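Putative short-chain dehydrogenase/reductase (Burkholderia xenovorans, PDB 5JY1) binds NAD as a short-chain dehydrogenase/reductase and may act as a 3-oxoacyl-[acyl-carrier-protein] reductase, its substrate being unconfirmed. Local coordinates at residues E117-T122 and H161-T166. Sequence-based numbering, arbitrary orientation.
Sequences EQTLTT and HGDYNT. With NAD (nicotinamide-adenine-dinucleotide), chain E; ACT (acetate ion), chain H.
Thr-119 of helix 113-141 packs against Asp-163 and Tyr-164 in the first turn of helix 162-182, a small buried helix-helix contact beside the NAD pocket of this Rossmann-type fold. The backbones come closest at Thr-119 and Tyr-164, whose CA atoms lie 6.1 Å apart. The two branches of Thr-119 divide the work. With CG2 anti to the backbone N (chi1 of OG1 -63°), the methyl rests on the neighbouring helix backbone, 3.7 Å from both Asp-163 O and Tyr-164 CA. OG1 lies 2.9 Å from Asp-163 OD2, within hydrogen-bonding distance, but Met-115 O is also in reach, so the one hydroxyl proton may go to either acceptor. The Asp-163 side chain crosses that of Thr-119 at about a right angle; its OD2 also bonds Thr-103 OG1 and its OD1 forms a salt bridge with Lys-111, so both oxygens of this buried carboxylate have partners and its negative charge is probably stabilised. One residue on, the Tyr-164 side chain leaves the interface, CG anti to the backbone N (chi1 177°), and carries its hydroxyl to the cofactor. Tyr-164 OH lies 2.7 Å from NAD O2D, which sits at the ring edge in plane, and a doubtfully short 2.5 Å from OXT of an acetate probably from the crystallisation liquor; the two compete for one phenol proton. Tyr-164 and Lys-168, which also bonds NAD, match the family's YxxxK signature. Thr-119 and Leu-120 touch Ala-167 further along helix 162-182, while Trp-125 of a second subunit packs on Leu-120, and Leu-174 of that subunit on Thr-166; helix 113-141 follows strand 94-97, and helix 162-182 comes after neighbouring strand 144-149 and short helix 153-156.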
# COMPACT_ATOMS: atom_id res chain seq x y z
N GLU A 117 -15.56 20.70 8.10
CA GLU A 117 -16.89 20.19 8.43
C GLU A 117 -17.72 19.97 7.16
O GLU A 117 -18.39 18.94 7.02
CB GLU A 117 -17.60 21.17 9.37
CG GLU A 117 -18.97 20.70 9.83
CD GLU A 117 -19.59 21.64 10.85
OE1 GLU A 117 -18.97 22.68 11.18
OE2 GLU A 117 -20.70 21.34 11.34
N GLN A 118 -17.69 20.93 6.23
CA GLN A 118 -18.48 20.80 5.01
C GLN A 118 -18.01 19.62 4.17
O GLN A 118 -18.82 18.88 3.61
CB GLN A 118 -18.39 22.10 4.21
CG GLN A 118 -19.22 22.10 2.94
CD GLN A 118 -18.94 23.30 2.08
OE1 GLN A 118 -18.56 23.17 0.91
NE2 GLN A 118 -19.10 24.49 2.65
N THR A 119 -16.69 19.44 4.07
CA THR A 119 -16.16 18.33 3.28
C THR A 119 -16.44 16.99 3.94
O THR A 119 -16.79 16.02 3.26
CB THR A 119 -14.67 18.53 3.03
OG1 THR A 119 -14.47 19.73 2.26
CG2 THR A 119 -14.10 17.37 2.26
N LEU A 120 -16.30 16.91 5.27
CA LEU A 120 -16.68 15.68 5.97
C LEU A 120 -18.16 15.36 5.76
O LEU A 120 -18.53 14.20 5.58
CB LEU A 120 -16.36 15.80 7.46
CG LEU A 120 -14.88 15.73 7.86
CD1 LEU A 120 -14.74 16.09 9.32
CD2 LEU A 120 -14.28 14.34 7.59
N THR A 121 -19.02 16.39 5.75
CA THR A 121 -20.45 16.15 5.55
C THR A 121 -20.75 15.64 4.14
O THR A 121 -21.43 14.62 3.97
CB THR A 121 -21.26 17.41 5.83
OG1 THR A 121 -21.03 17.86 7.18
CG2 THR A 121 -22.76 17.15 5.63
N THR A 122 -20.24 16.34 3.12
CA THR A 122 -20.65 16.02 1.75
C THR A 122 -19.99 14.75 1.23
O THR A 122 -20.55 14.07 0.36
CB THR A 122 -20.36 17.18 0.79
OG1 THR A 122 -18.95 17.40 0.72
CG2 THR A 122 -21.06 18.44 1.24
N HIS A 161 -5.69 20.81 -0.79
CA HIS A 161 -6.86 19.95 -0.68
C HIS A 161 -6.91 19.21 0.65
O HIS A 161 -7.49 18.13 0.74
CB HIS A 161 -6.89 18.94 -1.83
CG HIS A 161 -7.04 19.55 -3.18
ND1 HIS A 161 -6.89 18.83 -4.34
CD2 HIS A 161 -7.35 20.82 -3.56
CE1 HIS A 161 -7.09 19.62 -5.38
NE2 HIS A 161 -7.37 20.83 -4.94
N GLY A 162 -6.30 19.79 1.70
CA GLY A 162 -6.13 19.05 2.95
C GLY A 162 -7.42 18.48 3.52
O GLY A 162 -7.45 17.35 4.02
N ASP A 163 -8.50 19.26 3.47
CA ASP A 163 -9.78 18.78 4.00
C ASP A 163 -10.34 17.65 3.15
O ASP A 163 -10.81 16.63 3.67
CB ASP A 163 -10.78 19.94 4.11
CG ASP A 163 -10.95 20.73 2.80
OD1 ASP A 163 -10.02 20.76 1.97
OD2 ASP A 163 -12.02 21.33 2.60
N TYR A 164 -10.31 17.82 1.83
CA TYR A 164 -10.72 16.78 0.90
C TYR A 164 -9.92 15.49 1.11
O TYR A 164 -10.48 14.40 1.19
CB TYR A 164 -10.54 17.33 -0.52
CG TYR A 164 -10.84 16.40 -1.66
CD1 TYR A 164 -12.13 16.23 -2.11
CD2 TYR A 164 -9.81 15.75 -2.33
CE1 TYR A 164 -12.41 15.40 -3.17
CE2 TYR A 164 -10.08 14.93 -3.40
CZ TYR A 164 -11.38 14.76 -3.82
OH TYR A 164 -11.66 13.94 -4.88
N ASN A 165 -8.59 15.62 1.23
CA ASN A 165 -7.73 14.45 1.40
C ASN A 165 -8.07 13.70 2.67
O ASN A 165 -8.05 12.46 2.70
CB ASN A 165 -6.25 14.87 1.44
CG ASN A 165 -5.80 15.62 0.20
OD1 ASN A 165 -6.42 15.53 -0.87
ND2 ASN A 165 -4.71 16.37 0.34
N THR A 166 -8.38 14.43 3.74
CA THR A 166 -8.75 13.81 5.01
C THR A 166 -10.08 13.07 4.89
O THR A 166 -10.18 11.90 5.29
CB THR A 166 -8.83 14.90 6.08
OG1 THR A 166 -7.53 15.48 6.24
CG2 THR A 166 -9.31 14.33 7.41
PA NAD E . -18.61 17.20 -10.31
O1A NAD E . -18.31 18.46 -9.57
O2A NAD E . -18.43 17.31 -11.82
O5B NAD E . -20.16 16.66 -9.98
C5B NAD E . -20.55 16.72 -8.65
C4B NAD E . -22.09 16.36 -8.58
O4B NAD E . -22.44 16.29 -7.34
C3B NAD E . -22.90 17.55 -9.20
O3B NAD E . -23.86 17.06 -10.09
C2B NAD E . -23.53 18.20 -7.99
O2B NAD E . -24.76 18.98 -8.37
C1B NAD E . -23.79 17.15 -7.23
N9A NAD E . -23.98 17.54 -5.84
C8A NAD E . -23.29 18.49 -5.19
N7A NAD E . -23.76 18.55 -3.96
C5A NAD E . -24.73 17.65 -3.85
C6A NAD E . -25.55 17.32 -2.76
N6A NAD E . -25.68 17.77 -1.38
N1A NAD E . -26.46 16.37 -2.89
C2A NAD E . -26.60 15.72 -4.09
N3A NAD E . -25.82 16.04 -5.15
C4A NAD E . -24.87 17.02 -5.01
O3 NAD E . -17.63 16.01 -9.70
PN NAD E . -16.69 14.95 -10.51
O1N NAD E . -15.44 15.67 -11.00
O2N NAD E . -17.39 14.28 -11.70
O5D NAD E . -16.20 13.83 -9.39
C5D NAD E . -17.14 12.85 -8.95
C4D NAD E . -16.49 11.95 -7.85
O4D NAD E . -15.28 11.55 -8.23
C3D NAD E . -16.28 12.80 -6.59
O3D NAD E . -16.47 12.06 -5.47
C2D NAD E . -14.80 13.22 -6.70
O2D NAD E . -14.33 13.60 -5.34
C1D NAD E . -14.21 12.15 -7.19
N1N NAD E . -12.98 12.45 -7.91
C2N NAD E . -13.03 12.96 -9.17
C3N NAD E . -11.85 13.26 -9.87
C7N NAD E . -11.89 13.83 -11.27
O7N NAD E . -10.87 13.91 -11.93
N7N NAD E . -13.11 14.28 -11.82
C4N NAD E . -10.64 13.03 -9.27
C5N NAD E . -10.59 12.52 -8.02
C6N NAD E . -11.78 12.22 -7.33
C ACT H . -12.24 16.18 -7.53
O ACT H . -11.02 16.42 -7.65
OXT ACT H . -12.56 15.55 -6.50
CH3 ACT H . -13.24 16.61 -8.56